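Local coordinates for protein lectin (Pleurotus ostreatus, PDB 6T0Q) that binds calcium and N-acetyl-D-galactosamine, and probably acts as a galactose-recognising lectin through modules resembling carbohydrate-binding modules, at residues R56-A61 / P107-F112; T81-G86 / N159-S164; V68-V73 / I131-S136; S31-I36 / F143-S148. All blocks are in the same frame, centred on the assembly; numbering follows the deposited sequence.

Interaction 1. Residues R56-A61 / P107-F112. With NAG (2-acetamido-2-deoxy-beta-D-glucopyranose), chain E.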
loop_
_atom_site.group_PDB
_atom_site.type_symbol
_atom_site.label_atom_id
_atom_site.label_comp_id
_atom_site.label_asym_id
_atom_site.label_seq_id
_atom_site.Cartn_x
_atom_site.Cartn_y
_atom_site.Cartn_z
ATOM N N ARG A 56 0.424 24.516 28.672
ATOM C CA ARG A 56 0.066 24.628 27.262
ATOM C C ARG A 56 0.962 25.641 26.577
ATOM O O ARG A 56 1.297 26.678 27.155
ATOM C CB ARG A 56 -1.373 25.123 27.050
ATOM C CG ARG A 56 -2.453 24.101 27.092
ATOM C CD ARG A 56 -3.805 24.815 26.998
ATOM N NE ARG A 56 -3.927 25.675 25.816
ATOM C CZ ARG A 56 -4.808 25.473 24.835
ATOM N NH1 ARG A 56 -5.630 24.435 24.892
ATOM N NH2 ARG A 56 -4.871 26.309 23.799
ATOM N N LYS A 57 1.271 25.374 25.310
ATOM C CA LYS A 57 1.981 26.351 24.491
ATOM C C LYS A 57 1.633 26.114 23.027
ATOM O O LYS A 57 1.806 25.000 22.525
ATOM C CB LYS A 57 3.473 26.236 24.736
ATOM C CG LYS A 57 4.340 26.935 23.740
ATOM C CD LYS A 57 4.573 28.373 24.084
ATOM C CE LYS A 57 5.785 28.863 23.307
ATOM N NZ LYS A 57 5.962 30.319 23.405
ATOM N N ASN A 58 1.102 27.143 22.366
ATOM C CA ASN A 58 0.897 27.154 20.917
ATOM C C ASN A 58 2.195 27.626 20.277
ATOM O O ASN A 58 2.607 28.773 20.468
ATOM C CB ASN A 58 -0.264 28.078 20.539
ATOM C CG ASN A 58 -0.557 28.086 19.027
ATOM O OD1 ASN A 58 0.003 27.284 18.279
ATOM N ND2 ASN A 58 -1.443 29.000 18.583
ATOM N N ILE A 59 2.848 26.750 19.525
ATOM C CA ILE A 59 4.125 27.064 18.897
ATOM C C ILE A 59 3.892 27.210 17.399
ATOM O O ILE A 59 3.430 26.271 16.743
ATOM C CB ILE A 59 5.178 25.987 19.197
ATOM C CG1 ILE A 59 5.497 25.990 20.689
ATOM C CG2 ILE A 59 6.438 26.241 18.399
ATOM C CD1 ILE A 59 6.547 24.979 21.102
ATOM N N THR A 60 4.201 28.387 16.863
ATOM C CA THR A 60 4.002 28.660 15.446
ATOM C C THR A 60 5.267 28.345 14.651
ATOM O O THR A 60 6.385 28.421 15.168
ATOM C CB THR A 60 3.592 30.117 15.245
ATOM O OG1 THR A 60 4.522 30.970 15.930
ATOM C CG2 THR A 60 2.212 30.344 15.833
ATOM N N ALA A 61 5.076 27.942 13.378
ATOM C CA ALA A 61 6.226 27.693 12.517
ATOM C C ALA A 61 6.818 29.018 12.047
ATOM O O ALA A 61 6.072 29.962 11.771
ATOM C CB ALA A 61 5.835 26.856 11.302
ATOM N N PRO A 107 1.536 21.825 9.750
ATOM C CA PRO A 107 2.556 22.620 9.042
ATOM C C PRO A 107 2.843 23.998 9.635
ATOM O O PRO A 107 4.001 24.432 9.581
ATOM C CB PRO A 107 1.984 22.731 7.620
ATOM C CG PRO A 107 0.523 22.412 7.762
ATOM C CD PRO A 107 0.447 21.402 8.855
ATOM N N THR A 108 1.863 24.721 10.184
ATOM C CA THR A 108 2.127 26.115 10.541
ATOM C C THR A 108 2.054 26.437 12.034
ATOM O O THR A 108 2.678 27.418 12.468
ATOM C CB THR A 108 1.167 27.055 9.790
ATOM O OG1 THR A 108 -0.179 26.800 10.204
ATOM C CG2 THR A 108 1.282 26.836 8.287
ATOM N N TRP A 109 1.292 25.685 12.821
ATOM C CA TRP A 109 1.262 25.886 14.265
ATOM C C TRP A 109 0.947 24.554 14.924
ATOM O O TRP A 109 0.300 23.692 14.321
ATOM C CB TRP A 109 0.233 26.950 14.696
ATOM C CG TRP A 109 -1.210 26.616 14.351
ATOM C CD1 TRP A 109 -1.908 27.049 13.256
ATOM C CD2 TRP A 109 -2.128 25.809 15.112
ATOM N NE1 TRP A 109 -3.187 26.548 13.280
ATOM C CE2 TRP A 109 -3.351 25.787 14.406
ATOM C CE3 TRP A 109 -2.028 25.093 16.313
ATOM C CZ2 TRP A 109 -4.470 25.077 14.859
ATOM C CZ3 TRP A 109 -3.144 24.381 16.763
ATOM C CH2 TRP A 109 -4.350 24.385 16.036
ATOM N N ASN A 110 1.410 24.387 16.165
ATOM C CA ASN A 110 1.172 23.148 16.896
ATOM C C ASN A 110 0.948 23.445 18.371
ATOM O O ASN A 110 1.707 24.205 18.981
ATOM C CB ASN A 110 2.340 22.171 16.711
ATOM C CG ASN A 110 2.429 21.654 15.290
ATOM O OD1 ASN A 110 1.696 20.745 14.911
ATOM N ND2 ASN A 110 3.307 22.252 14.487
ATOM N N LEU A 111 -0.094 22.837 18.937
ATOM C CA LEU A 111 -0.438 23.017 20.343
ATOM C C LEU A 111 0.158 21.869 21.150
ATOM O O LEU A 111 -0.255 20.713 20.999
ATOM C CB LEU A 111 -1.950 23.078 20.536
ATOM C CG LEU A 111 -2.333 23.203 22.012
ATOM C CD1 LEU A 111 -1.937 24.586 22.560
ATOM C CD2 LEU A 111 -3.816 22.946 22.187
ATOM N N PHE A 112 1.117 22.189 22.018
ATOM C CA PHE A 112 1.689 21.210 22.932
ATOM C C PHE A 112 1.049 21.393 24.302
ATOM O O PHE A 112 0.903 22.524 24.776
ATOM C CB PHE A 112 3.209 21.358 22.995
ATOM C CG PHE A 112 3.875 21.151 21.662
ATOM C CD1 PHE A 112 4.020 22.207 20.767
ATOM C CD2 PHE A 112 4.300 19.887 21.278
ATOM C CE1 PHE A 112 4.599 22.013 19.522
ATOM C CE2 PHE A 112 4.885 19.686 20.030
ATOM C CZ PHE A 112 5.034 20.748 19.156
HETATM C C1 NAG E . -1.890 29.159 17.197
HETATM C C2 NAG E . -3.414 29.040 17.165
HETATM C C3 NAG E . -3.939 29.177 15.732
HETATM C C4 NAG E . -3.426 30.454 15.074
HETATM C C5 NAG E . -1.901 30.508 15.195
HETATM C C6 NAG E . -1.303 31.792 14.670
HETATM C C7 NAG E . -4.360 27.694 18.982
HETATM C C8 NAG E . -4.746 26.317 19.441
HETATM N N2 NAG E . -3.846 27.781 17.751
HETATM O O3 NAG E . -5.360 29.173 15.777
HETATM O O5 NAG E . -1.491 30.390 16.571
HETATM O O6 NAG E . -1.460 32.847 15.608
HETATM O O7 NAG E . -4.495 28.680 19.697
HETATM O O HOH W 1 4.881 24.519 15.099
#
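N58 and W109 carry the first sugar of a glycan between them. N58 CG is trans to the main-chain N (chi1 -178°), which brings OD1 within 3.6 Å of W109 CE3 while ND2 is joined covalently to C1 of the NAG. The N58 amide stands steeply to the indole, their planes 77° apart. The sugar lies over one face of the W109 ring, with NAG N2 3.5 Å from CE3, and the methyl group C8 of its acetamide is 3.7 Å from CZ3. On the same side of the sheet, L111 sits over one face of the R56 guanidinium, CD2 being 3.6 Å from NH1. The guanidinium is held by a salt bridge from NE to D167 and by loop carbonyls at NH1. On the other face, I59 and F112 meet at about a right angle, CD1 to CD1 at 3.8 Å. Backbone bonds pair K57 with F112 and I59 with N110, the I59 N to N110 O bond (2.8 Å) being nearly straight, and a water joins I59 O to N110 ND2. N58-I59-T60 is an N-glycosylation sequon, set here in an antiparallel strand pair with an aromatic platform beneath the core sugar.

Interaction 2. Residues T81-G86 / N159-S164; sequences TFYVNG and NFQLPS. With NAG (2-acetamido-2-deoxy-beta-D-glucopyranose), chain E.
Y83 presents one face of its phenol ring to Q161, whose CG lies 3.6 Å from Y83 CD2 in a CH-pi contact offset toward the rim. Q161 CB follows at 3.6 Å from Y83 CG. The glutamine chain leaves CB between its backbone N and carbonyl carbon (chi1 75°) and bends again at chi2 (-84°), which lays the methylenes along the tyrosine ring and keeps the amide above the same face, NE2 over the rim near CE2. F160 approaches Y83 at CE1, its CZ 4.1 Å away and the two ring planes 86° apart. Beyond the rings the contact passes to the backbone of G86, whose CA rests against the side-chain atom L162 CD2 at 3.7 Å and also approaches Q161 O. Two waters complete the seam. One accepts from G86 N and donates to Q161 O (2.8 Å); the other donates to G86 O and accepts from Q161 NE2 at 2.7 Å. N85 and G86, both with positive phi, form the two-residue type I' turn of the beta hairpin between strands 79-84 and 87-94, and the facing loop is folded into a type I turn from N159 to L162. L162 N closes that turn on N159 O, which also accepts from T165 OG1. Further out, R56 NH1 binds the carbonyls of F160 and L162, pinning the loop to strand 51-60, two places across the same sheet. N85 is held by L111 N at OD1 and by N110 OD1 at ND2. P163, next along the loop, brings its CB to 3.7 Å from the acetamide methyl C8 of the NAG.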
loop_
_atom_site.group_PDB
_atom_site.type_symbol
_atom_site.label_atom_id
_atom_site.label_comp_id
_atom_site.label_asym_id
_atom_site.label_seq_id
_atom_site.Cartn_x
_atom_site.Cartn_y
_atom_site.Cartn_z
ATOM N N THR A 81 1.652 13.606 31.444
ATOM C CA THR A 81 1.003 13.135 30.224
ATOM C C THR A 81 1.203 14.194 29.153
ATOM O O THR A 81 0.921 15.370 29.393
ATOM C CB THR A 81 -0.496 12.889 30.447
ATOM O OG1 THR A 81 -0.662 12.030 31.577
ATOM C CG2 THR A 81 -1.124 12.232 29.216
ATOM N N PHE A 82 1.674 13.783 27.979
ATOM C CA PHE A 82 2.070 14.702 26.918
ATOM C C PHE A 82 1.077 14.616 25.763
ATOM O O PHE A 82 0.807 13.518 25.257
ATOM C CB PHE A 82 3.479 14.358 26.420
ATOM C CG PHE A 82 4.194 15.503 25.756
ATOM C CD1 PHE A 82 3.821 15.941 24.493
ATOM C CD2 PHE A 82 5.270 16.125 26.388
ATOM C CE1 PHE A 82 4.497 17.003 23.879
ATOM C CE2 PHE A 82 5.947 17.181 25.783
ATOM C CZ PHE A 82 5.563 17.623 24.534
ATOM N N TYR A 83 0.560 15.771 25.333
ATOM C CA TYR A 83 -0.411 15.857 24.246
ATOM C C TYR A 83 0.121 16.736 23.120
ATOM O O TYR A 83 0.775 17.754 23.370
ATOM C CB TYR A 83 -1.733 16.450 24.716
ATOM C CG TYR A 83 -2.430 15.698 25.825
ATOM C CD1 TYR A 83 -2.162 15.986 27.158
ATOM C CD2 TYR A 83 -3.387 14.735 25.539
ATOM C CE1 TYR A 83 -2.810 15.322 28.178
ATOM C CE2 TYR A 83 -4.049 14.063 26.557
ATOM C CZ TYR A 83 -3.756 14.367 27.870
ATOM O OH TYR A 83 -4.395 13.710 28.887
ATOM N N VAL A 84 -0.199 16.372 21.879
ATOM C CA VAL A 84 0.145 17.201 20.729
ATOM C C VAL A 84 -1.102 17.374 19.872
ATOM O O VAL A 84 -1.657 16.389 19.368
ATOM C CB VAL A 84 1.301 16.609 19.910
ATOM C CG1 VAL A 84 1.593 17.503 18.702
ATOM C CG2 VAL A 84 2.564 16.484 20.797
ATOM N N ASN A 85 -1.546 18.624 19.721
ATOM C CA ASN A 85 -2.749 18.951 18.955
ATOM C C ASN A 85 -3.935 18.114 19.419
ATOM O O ASN A 85 -4.723 17.614 18.616
ATOM C CB ASN A 85 -2.499 18.782 17.456
ATOM C CG ASN A 85 -1.478 19.764 16.941
ATOM O OD1 ASN A 85 -1.515 20.942 17.309
ATOM N ND2 ASN A 85 -0.539 19.291 16.119
ATOM N N GLY A 86 -4.044 17.937 20.737
ATOM C CA GLY A 86 -5.157 17.245 21.344
ATOM C C GLY A 86 -5.024 15.742 21.424
ATOM O O GLY A 86 -5.914 15.089 21.978
ATOM N N ASN A 159 -10.772 18.850 28.626
ATOM C CA ASN A 159 -10.317 19.174 27.273
ATOM C C ASN A 159 -9.299 20.315 27.254
ATOM O O ASN A 159 -9.189 21.036 26.262
ATOM C CB ASN A 159 -11.500 19.523 26.360
ATOM C CG ASN A 159 -12.459 18.363 26.173
ATOM O OD1 ASN A 159 -12.075 17.199 26.287
ATOM N ND2 ASN A 159 -13.716 18.677 25.877
ATOM N N PHE A 160 -8.534 20.501 28.337
ATOM C CA PHE A 160 -7.542 21.577 28.332
ATOM C C PHE A 160 -6.530 21.410 27.203
ATOM O O PHE A 160 -5.982 22.402 26.712
ATOM C CB PHE A 160 -6.810 21.642 29.672
ATOM C CG PHE A 160 -5.628 20.721 29.752
ATOM C CD1 PHE A 160 -5.796 19.376 30.054
ATOM C CD2 PHE A 160 -4.343 21.197 29.513
ATOM C CE1 PHE A 160 -4.705 18.522 30.128
ATOM C CE2 PHE A 160 -3.243 20.343 29.582
ATOM C CZ PHE A 160 -3.427 19.010 29.893
ATOM N N GLN A 161 -6.282 20.171 26.771
ATOM C CA GLN A 161 -5.283 19.887 25.749
ATOM C C GLN A 161 -5.794 20.129 24.341
ATOM O O GLN A 161 -5.022 19.989 23.386
ATOM C CB GLN A 161 -4.794 18.436 25.866
ATOM C CG GLN A 161 -5.778 17.381 25.357
ATOM C CD GLN A 161 -6.826 16.994 26.387
ATOM O OE1 GLN A 161 -7.094 17.735 27.326
ATOM N NE2 GLN A 161 -7.418 15.818 26.213
ATOM N N LEU A 162 -7.077 20.490 24.182
ATOM C CA LEU A 162 -7.620 20.663 22.841
ATOM C C LEU A 162 -7.377 22.083 22.347
ATOM O O LEU A 162 -7.427 23.034 23.137
ATOM C CB LEU A 162 -9.123 20.361 22.809
ATOM C CG LEU A 162 -9.514 18.927 23.172
ATOM C CD1 LEU A 162 -11.000 18.680 22.899
ATOM C CD2 LEU A 162 -8.656 17.913 22.430
ATOM N N PRO A 163 -7.094 22.219 21.051
ATOM C CA PRO A 163 -6.983 23.561 20.460
ATOM C C PRO A 163 -8.221 24.418 20.659
ATOM O O PRO A 163 -8.111 25.649 20.639
ATOM C CB PRO A 163 -6.735 23.271 18.973
ATOM C CG PRO A 163 -7.087 21.821 18.786
ATOM C CD PRO A 163 -6.767 21.160 20.086
ATOM N N SER A 164 -9.394 23.811 20.852
ATOM C CA SER A 164 -10.610 24.578 21.086
ATOM C C SER A 164 -10.625 25.271 22.443
ATOM O O SER A 164 -11.467 26.148 22.656
ATOM C CB SER A 164 -11.830 23.665 20.955
ATOM O OG SER A 164 -11.712 22.540 21.807
HETATM C C1 NAG E . -1.890 29.159 17.197
HETATM C C2 NAG E . -3.414 29.040 17.165
HETATM C C3 NAG E . -3.939 29.177 15.732
HETATM C C4 NAG E . -3.426 30.454 15.074
HETATM C C5 NAG E . -1.901 30.508 15.195
HETATM C C6 NAG E . -1.303 31.792 14.670
HETATM C C7 NAG E . -4.360 27.694 18.982
HETATM C C8 NAG E . -4.746 26.317 19.441
HETATM N N2 NAG E . -3.846 27.781 17.751
HETATM O O3 NAG E . -5.360 29.173 15.777
HETATM O O5 NAG E . -1.491 30.390 16.571
HETATM O O6 NAG E . -1.460 32.847 15.608
HETATM O O7 NAG E . -4.495 28.680 19.697
HETATM O O HOH W 2 -2.388 19.242 22.677
HETATM O O HOH W 3 -7.061 14.035 24.198
#

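Interaction 3. Residues V68-V73 / I131-S136; sequences VCATIV and ILVHFS
H134 faces both V68 and C69 in a classic beta bulge, within an antiparallel pair of central strands in a four-stranded sheet. V68 N donates to H134 O, and H134 N returns a nearly straight bond to C69 O (2.8 Å, 174°). The imidazole side chain runs over C69 toward T71. CB lies 3.8 Å from C69 O and 4.3 Å from C69 SG, the sulfur that forms a disulfide with C231. CG is anti to the carbonyl carbon (chi1 -56°), and the ring swings along the strand so that H134 CD2 passes C69 O at 3.8 Å. NE2, at the tip, points at T71, whose OG1 is near the ring plane at its edge, 3.7 Å away. Beyond the bulge, T71 and L132 exchange two backbone bonds. The opposite side of the sheet is apolar: I131 CG2 touches A70 CB and I72 CG1, the two isoleucines lying side by side. At the bulge end V68 CG2 packs on the S136 backbone. T71 and H134 are bridged by one water in the imidazole plane, 2.8 Å from T71 OG1 and 2.8 Å from H134 NE2.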
loop_
_atom_site.group_PDB
_atom_site.type_symbol
_atom_site.label_atom_id
_atom_site.label_comp_id
_atom_site.label_asym_id
_atom_site.label_seq_id
_atom_site.Cartn_x
_atom_site.Cartn_y
_atom_site.Cartn_z
ATOM N N VAL A 68 7.207 19.543 10.090
ATOM C CA VAL A 68 6.911 18.195 9.619
ATOM C C VAL A 68 6.721 17.228 10.785
ATOM O O VAL A 68 5.706 16.537 10.875
ATOM C CB VAL A 68 8.015 17.698 8.661
ATOM C CG1 VAL A 68 7.753 16.243 8.245
ATOM C CG2 VAL A 68 8.115 18.612 7.445
ATOM N N CYS A 69 7.693 17.168 11.689
ATOM C CA CYS A 69 7.639 16.224 12.796
ATOM C C CYS A 69 8.589 16.717 13.875
ATOM O O CYS A 69 9.351 17.666 13.665
ATOM C CB CYS A 69 7.995 14.805 12.332
ATOM S SG CYS A 69 9.598 14.662 11.502
ATOM N N ALA A 70 8.529 16.069 15.045
ATOM C CA ALA A 70 9.308 16.511 16.196
ATOM C C ALA A 70 9.874 15.325 16.951
ATOM O O ALA A 70 9.216 14.288 17.078
ATOM C CB ALA A 70 8.476 17.340 17.187
ATOM N N THR A 71 11.093 15.505 17.459
ATOM C CA THR A 71 11.685 14.635 18.464
ATOM C C THR A 71 11.511 15.314 19.818
ATOM O O THR A 71 11.913 16.470 19.982
ATOM C CB THR A 71 13.165 14.400 18.168
ATOM O OG1 THR A 71 13.300 13.747 16.899
ATOM C CG2 THR A 71 13.802 13.555 19.258
ATOM N N ILE A 72 10.900 14.619 20.771
ATOM C CA ILE A 72 10.573 15.208 22.068
ATOM C C ILE A 72 11.302 14.448 23.166
ATOM O O ILE A 72 11.357 13.213 23.141
ATOM C CB ILE A 72 9.047 15.193 22.308
ATOM C CG1 ILE A 72 8.343 16.076 21.265
ATOM C CG2 ILE A 72 8.697 15.633 23.745
ATOM C CD1 ILE A 72 6.853 15.787 21.115
ATOM N N VAL A 73 11.869 15.180 24.128
ATOM C CA VAL A 73 12.358 14.586 25.372
ATOM C C VAL A 73 11.685 15.317 26.522
ATOM O O VAL A 73 11.706 16.552 26.563
ATOM C CB VAL A 73 13.892 14.662 25.505
ATOM C CG1 VAL A 73 14.324 14.108 26.880
ATOM C CG2 VAL A 73 14.582 13.870 24.372
ATOM N N ILE A 131 11.486 20.165 22.501
ATOM C CA ILE A 131 10.745 19.778 21.309
ATOM C C ILE A 131 11.610 20.188 20.126
ATOM O O ILE A 131 11.693 21.377 19.794
ATOM C CB ILE A 131 9.370 20.455 21.259
ATOM C CG1 ILE A 131 8.608 20.181 22.561
ATOM C CG2 ILE A 131 8.588 20.020 20.017
ATOM C CD1 ILE A 131 7.494 21.194 22.817
ATOM N N LEU A 132 12.278 19.228 19.499
ATOM C CA LEU A 132 13.111 19.517 18.340
ATOM C C LEU A 132 12.259 19.318 17.090
ATOM O O LEU A 132 11.958 18.179 16.711
ATOM C CB LEU A 132 14.354 18.633 18.314
ATOM C CG LEU A 132 15.264 18.771 17.086
ATOM C CD1 LEU A 132 15.775 20.197 16.938
ATOM C CD2 LEU A 132 16.427 17.793 17.191
ATOM N N VAL A 133 11.872 20.424 16.457
ATOM C CA VAL A 133 10.978 20.408 15.302
ATOM C C VAL A 133 11.816 20.347 14.033
ATOM O O VAL A 133 12.748 21.135 13.861
ATOM C CB VAL A 133 10.072 21.654 15.293
ATOM C CG1 VAL A 133 9.297 21.753 13.970
ATOM C CG2 VAL A 133 9.117 21.647 16.481
ATOM N N HIS A 134 11.476 19.430 13.134
ATOM C CA HIS A 134 12.102 19.353 11.820
ATOM C C HIS A 134 11.168 19.965 10.787
ATOM O O HIS A 134 9.966 19.677 10.788
ATOM C CB HIS A 134 12.431 17.907 11.473
ATOM C CG HIS A 134 13.302 17.255 12.495
ATOM N ND1 HIS A 134 14.664 17.460 12.546
ATOM C CD2 HIS A 134 13.000 16.455 13.544
ATOM C CE1 HIS A 134 15.168 16.788 13.565
ATOM N NE2 HIS A 134 14.180 16.170 14.188
ATOM N N PHE A 135 11.720 20.820 9.926
ATOM C CA PHE A 135 10.951 21.572 8.944
ATOM C C PHE A 135 11.095 20.962 7.549
ATOM O O PHE A 135 11.982 20.148 7.283
ATOM C CB PHE A 135 11.395 23.037 8.939
ATOM C CG PHE A 135 11.189 23.735 10.257
ATOM C CD1 PHE A 135 9.916 24.116 10.663
ATOM C CD2 PHE A 135 12.263 24.011 11.089
ATOM C CE1 PHE A 135 9.717 24.754 11.872
ATOM C CE2 PHE A 135 12.071 24.658 12.306
ATOM C CZ PHE A 135 10.801 25.023 12.697
ATOM N N SER A 136 10.201 21.379 6.646
ATOM C CA SER A 136 10.140 20.794 5.307
ATOM C C SER A 136 11.411 21.023 4.493
ATOM O O SER A 136 11.676 20.257 3.561
ATOM C CB SER A 136 8.936 21.361 4.550
ATOM O OG SER A 136 8.937 22.776 4.602
HETATM O O HOH W 4 15.732 14.531 15.846
#

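Interaction 4. Residues S31-I36 / F143-S148; sequences STSKWI and FVTDES. Unlike the reference sequence in segment 31-36: S31 (reference Asn), T32 (reference Ala).
T145 OG1 donates to K34 O at 2.7 Å, in the carbonyl plane, while accepting from the backbone N of A129. Its chi1 of 43° puts the hydroxyl between backbone N and carbonyl carbon, turned to K34, with S33 OG 3.2 Å away. S33 OG has its own bond to A129 O, so both hydroxyls are tied to strand 126-135. A second link, K34 N to T145 O, is longer, at 3.2 Å, and bent (141° at the hydrogen). T145 therefore meets K34 with side-chain hydroxyl and backbone carbonyl alike. On one side of these bonds V144 CG1 lies against S33 CA at 3.6 Å and meets T32 OG1. On the other, I36 reaches across with CD1 to T145 CB (3.9 Å), while its CG2 branch rests 3.6 Å from D146 O. K34 CG packs on D146 CB. The carboxylate of D146 turns back into its own loop: OD1 accepts from S148 N at 2.9 Å, an Asx turn, and takes the S148 hydroxyl on its syn lone pair. That hydroxyl also receives K57 NZ. The loop leaving edge strand 140-144 is thus joined to segment 31-36, which leads into strand 34-37; that strand pairs on its own account with strand 174-178, while strand 126-135 binds both segments through A129 and, by way of I127, I36.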
loop_
_atom_site.group_PDB
_atom_site.type_symbol
_atom_site.label_atom_id
_atom_site.label_comp_id
_atom_site.label_asym_id
_atom_site.label_seq_id
_atom_site.Cartn_x
_atom_site.Cartn_y
_atom_site.Cartn_z
ATOM N N SER A 31 19.562 20.910 27.298
ATOM C CA SER A 31 20.487 21.897 27.864
ATOM C C SER A 31 19.870 23.286 27.965
ATOM O O SER A 31 20.190 24.044 28.889
ATOM C CB SER A 31 21.760 21.968 27.016
ATOM O OG SER A 31 22.319 20.671 26.853
ATOM N N THR A 32 19.019 23.662 27.009
ATOM C CA THR A 32 18.424 24.992 27.028
ATOM C C THR A 32 17.031 25.003 27.639
ATOM O O THR A 32 16.383 26.054 27.665
ATOM C CB THR A 32 18.377 25.581 25.619
ATOM O OG1 THR A 32 17.481 24.815 24.810
ATOM C CG2 THR A 32 19.766 25.561 24.990
ATOM N N SER A 33 16.562 23.874 28.151
ATOM C CA SER A 33 15.192 23.807 28.630
ATOM C C SER A 33 15.098 24.241 30.090
ATOM O O SER A 33 16.090 24.252 30.824
ATOM C CB SER A 33 14.643 22.384 28.458
ATOM O OG SER A 33 13.277 22.331 28.843
ATOM N N LYS A 34 13.877 24.590 30.511
ATOM C CA LYS A 34 13.596 24.987 31.885
ATOM C C LYS A 34 12.538 24.083 32.513
ATOM O O LYS A 34 11.628 23.594 31.836
ATOM C CB LYS A 34 13.098 26.448 31.974
ATOM C CG LYS A 34 13.887 27.477 31.139
ATOM C CD LYS A 34 15.316 27.606 31.628
ATOM C CE LYS A 34 16.102 28.648 30.814
ATOM N NZ LYS A 34 17.567 28.552 31.098
ATOM N N TRP A 35 12.673 23.874 33.819
ATOM C CA TRP A 35 11.612 23.276 34.622
ATOM C C TRP A 35 10.511 24.306 34.851
ATOM O O TRP A 35 10.799 25.459 35.185
ATOM C CB TRP A 35 12.174 22.823 35.974
ATOM C CG TRP A 35 13.153 21.698 35.871
ATOM C CD1 TRP A 35 14.520 21.784 35.867
ATOM C CD2 TRP A 35 12.832 20.308 35.765
ATOM N NE1 TRP A 35 15.067 20.520 35.754
ATOM C CE2 TRP A 35 14.050 19.600 35.688
ATOM C CE3 TRP A 35 11.628 19.592 35.717
ATOM C CZ2 TRP A 35 14.100 18.209 35.567
ATOM C CZ3 TRP A 35 11.679 18.205 35.595
ATOM C CH2 TRP A 35 12.905 17.534 35.522
ATOM N N ILE A 36 9.247 23.903 34.696
ATOM C CA ILE A 36 8.162 24.831 34.995
ATOM C C ILE A 36 7.144 24.180 35.916
ATOM O O ILE A 36 6.962 22.956 35.932
ATOM C CB ILE A 36 7.462 25.369 33.731
ATOM C CG1 ILE A 36 6.844 24.228 32.916
ATOM C CG2 ILE A 36 8.430 26.217 32.910
ATOM C CD1 ILE A 36 6.102 24.722 31.655
ATOM N N PHE A 143 12.412 23.910 20.725
ATOM C CA PHE A 143 11.538 24.716 21.569
ATOM C C PHE A 143 11.467 24.051 22.937
ATOM O O PHE A 143 11.534 22.826 23.034
ATOM C CB PHE A 143 10.145 24.851 20.938
ATOM C CG PHE A 143 10.171 25.476 19.558
ATOM C CD1 PHE A 143 10.377 24.697 18.430
ATOM C CD2 PHE A 143 10.015 26.847 19.401
ATOM C CE1 PHE A 143 10.412 25.276 17.163
ATOM C CE2 PHE A 143 10.039 27.431 18.141
ATOM C CZ PHE A 143 10.242 26.647 17.023
ATOM N N VAL A 144 11.356 24.856 24.001
ATOM C CA VAL A 144 11.468 24.339 25.361
ATOM C C VAL A 144 10.280 24.787 26.201
ATOM O O VAL A 144 9.587 25.753 25.884
ATOM C CB VAL A 144 12.782 24.784 26.047
ATOM C CG1 VAL A 144 13.992 24.271 25.271
ATOM C CG2 VAL A 144 12.829 26.319 26.175
ATOM N N THR A 145 10.054 24.062 27.294
ATOM C CA THR A 145 9.226 24.577 28.377
ATOM C C THR A 145 9.913 25.786 29.009
ATOM O O THR A 145 11.113 25.741 29.302
ATOM C CB THR A 145 9.008 23.492 29.436
ATOM O OG1 THR A 145 10.251 22.822 29.676
ATOM C CG2 THR A 145 7.972 22.471 28.970
ATOM N N ASP A 146 9.158 26.863 29.217
ATOM C CA ASP A 146 9.669 28.033 29.929
ATOM C C ASP A 146 8.485 28.904 30.349
ATOM O O ASP A 146 7.327 28.472 30.293
ATOM C CB ASP A 146 10.694 28.800 29.074
ATOM C CG ASP A 146 10.111 29.342 27.770
ATOM O OD1 ASP A 146 8.873 29.432 27.606
ATOM O OD2 ASP A 146 10.929 29.691 26.892
ATOM N N GLU A 147 8.778 30.145 30.761
ATOM C CA GLU A 147 7.749 31.045 31.272
ATOM C C GLU A 147 6.784 31.526 30.194
ATOM O O GLU A 147 5.801 32.201 30.529
ATOM C CB GLU A 147 8.397 32.259 31.966
ATOM C CG GLU A 147 9.043 33.291 31.024
ATOM C CD GLU A 147 10.401 32.850 30.482
ATOM O OE1 GLU A 147 10.854 31.728 30.800
ATOM O OE2 GLU A 147 11.023 33.631 29.729
ATOM N N SER A 148 7.017 31.202 28.920
ATOM C CA SER A 148 6.028 31.546 27.901
ATOM C C SER A 148 4.892 30.532 27.827
ATOM O O SER A 148 3.899 30.789 27.147
ATOM C CB SER A 148 6.692 31.689 26.522
ATOM O OG SER A 148 7.166 30.435 26.047
#

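Overall arrangement
Interactions 1 and 2 share one sheet and one sugar: across them R56 NH1 to F160 O and L111 O to N85 N each measure 2.8 Å, and both contacts touch the N58-linked NAG. Interactions 3 and 4 meet in the second sheet, where I131 N bonds to F143 O at 2.7 Å. The two sheets pack face to face as a beta-sandwich, F112 CE2 lying 3.7 Å from I131 CG2 and F82 CE2 3.8 Å from I72 CG2. Interaction 4 reaches interaction 1 through K57 NZ and S148 OG. It lies on the calcium side, the I36 side chain about 14 Å from the ion.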